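Deoxyribodipyrimidine photo-lyase (Oryza sativa Japonica Group, PDB 3UMV) uses light to split cyclobutane pyrimidine dimers in UV-damaged DNA back into single pyrimidines, with one bound FAD as cofactor. Local coordinates at residues F92-L97 / A224-V229. Sequence-based numbering, arbitrary orientation.
Sequences FLLRGL and ALIARV
L94 and I226 carry most of this antiparallel helix pair, meeting where the two backbones come nearest, their CA atoms 6.6 Å apart. The axes of 92-97 and 224-229 run at 170° to each other and approach to 10.3 Å, room enough for one interdigitated layer of side chains. Both residues direct their CB atoms at the opposite helix, and L94 CB lies 3.8 Å from I226 CG1. Beyond that point the two methyls of L94 spread apart: CD1 rests on V229, 3.9 Å from its CG1, while CD2 meets L225 CD2 at 4.0 Å. L94 is thus bordered by three residues, with I226 against its CB and its methyls divided between L225 and V229, which lie one helical turn apart. No hydrogen bond joins the segments, so the 258 Å² buried between them rests on van der Waals contact.

R95 extends the contact on a different side of I226, meeting its CG2 and CD1, whereas L94 CB meets CG1. The arginine chain is extended from CG to NE and crosses the isoleucine at roughly a right angle. I226 CG2, set anti to its own backbone N, sits over one face of the guanidinium toward the rim and reaches NH2 at 3.7 Å; CD1 lies against R95 CG. A salt bridge from R95 NE to E238 OE2 anchors the polar end and probably steadies the plane on which the methyl rests.

In the fold, helix 87-106 connects strands 70-75 and 111-114 of the photolyase alpha/beta domain, and helix 222-231 packs along it. L225 also touches L113 on strand 111-114, an outermost strand of the sheet, while on helix 87-106 F92 and L93 reach helix 285-290.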
# COMPACT_ATOMS: atom_id res chain seq x y z
N PHE A 92 7.88 -8.46 -7.94
CA PHE A 92 6.61 -7.88 -8.37
C PHE A 92 6.78 -6.41 -8.78
O PHE A 92 6.26 -5.97 -9.81
CB PHE A 92 5.57 -7.99 -7.24
CG PHE A 92 4.13 -7.90 -7.70
CD1 PHE A 92 3.46 -9.03 -8.15
CD2 PHE A 92 3.45 -6.68 -7.67
CE1 PHE A 92 2.15 -8.96 -8.57
CE2 PHE A 92 2.14 -6.60 -8.07
CZ PHE A 92 1.47 -7.74 -8.53
N LEU A 93 7.50 -5.64 -7.96
CA LEU A 93 7.71 -4.23 -8.26
C LEU A 93 8.47 -4.09 -9.57
O LEU A 93 8.07 -3.34 -10.45
CB LEU A 93 8.48 -3.54 -7.12
CG LEU A 93 8.81 -2.06 -7.30
CD1 LEU A 93 9.05 -1.44 -5.94
CD2 LEU A 93 10.02 -1.85 -8.20
N LEU A 94 9.58 -4.82 -9.69
CA LEU A 94 10.43 -4.64 -10.87
C LEU A 94 9.80 -5.14 -12.16
O LEU A 94 9.97 -4.52 -13.21
CB LEU A 94 11.81 -5.27 -10.66
CG LEU A 94 12.72 -4.52 -9.69
CD1 LEU A 94 13.89 -5.40 -9.31
CD2 LEU A 94 13.20 -3.19 -10.28
N ARG A 95 9.10 -6.27 -12.11
CA ARG A 95 8.42 -6.74 -13.31
C ARG A 95 7.31 -5.76 -13.70
O ARG A 95 7.06 -5.55 -14.89
CB ARG A 95 7.87 -8.16 -13.11
CG ARG A 95 8.96 -9.16 -12.75
CD ARG A 95 8.48 -10.61 -12.85
NE ARG A 95 9.47 -11.52 -12.28
CZ ARG A 95 10.55 -11.96 -12.92
NH1 ARG A 95 10.80 -11.59 -14.17
NH2 ARG A 95 11.40 -12.77 -12.30
N GLY A 96 6.67 -5.14 -12.71
CA GLY A 96 5.71 -4.08 -12.98
C GLY A 96 6.34 -2.85 -13.63
O GLY A 96 5.77 -2.26 -14.56
N LEU A 97 7.52 -2.47 -13.15
CA LEU A 97 8.23 -1.31 -13.68
C LEU A 97 8.77 -1.56 -15.08
O LEU A 97 8.86 -0.64 -15.89
CB LEU A 97 9.37 -0.89 -12.75
CG LEU A 97 9.09 0.02 -11.56
CD1 LEU A 97 10.41 0.57 -11.04
CD2 LEU A 97 8.15 1.14 -11.97
N ALA A 224 18.79 -8.89 -16.17
CA ALA A 224 19.98 -8.86 -15.31
C ALA A 224 19.67 -8.17 -13.99
O ALA A 224 20.06 -8.65 -12.94
CB ALA A 224 21.11 -8.16 -15.98
N LEU A 225 19.00 -7.03 -14.06
CA LEU A 225 18.62 -6.27 -12.86
C LEU A 225 17.73 -7.06 -11.92
O LEU A 225 17.99 -7.14 -10.71
CB LEU A 225 17.95 -4.96 -13.25
CG LEU A 225 17.36 -4.19 -12.08
CD1 LEU A 225 18.47 -3.68 -11.17
CD2 LEU A 225 16.49 -3.04 -12.57
N ILE A 226 16.67 -7.65 -12.45
CA ILE A 226 15.78 -8.45 -11.62
C ILE A 226 16.52 -9.61 -10.94
O ILE A 226 16.36 -9.83 -9.74
CB ILE A 226 14.59 -8.98 -12.43
CG1 ILE A 226 13.69 -7.80 -12.80
CG2 ILE A 226 13.81 -10.02 -11.61
CD1 ILE A 226 12.70 -8.10 -13.87
N ALA A 227 17.34 -10.33 -11.69
CA ALA A 227 18.10 -11.43 -11.11
C ALA A 227 19.02 -10.93 -9.99
O ALA A 227 19.12 -11.55 -8.94
CB ALA A 227 18.89 -12.18 -12.16
N ARG A 228 19.68 -9.80 -10.22
CA ARG A 228 20.63 -9.27 -9.25
C ARG A 228 19.94 -8.85 -7.97
O ARG A 228 20.30 -9.30 -6.88
CB ARG A 228 21.39 -8.07 -9.81
CG ARG A 228 22.38 -7.49 -8.81
CD ARG A 228 23.13 -6.29 -9.34
NE ARG A 228 22.26 -5.16 -9.62
CZ ARG A 228 21.78 -4.33 -8.70
NH1 ARG A 228 20.99 -3.31 -9.06
NH2 ARG A 228 22.07 -4.51 -7.42
N VAL A 229 18.95 -7.98 -8.11
CA VAL A 229 18.23 -7.44 -6.96
C VAL A 229 17.58 -8.55 -6.13
O VAL A 229 17.71 -8.57 -4.91
CB VAL A 229 17.19 -6.38 -7.39
CG1 VAL A 229 16.24 -6.06 -6.25
CG2 VAL A 229 17.90 -5.12 -7.84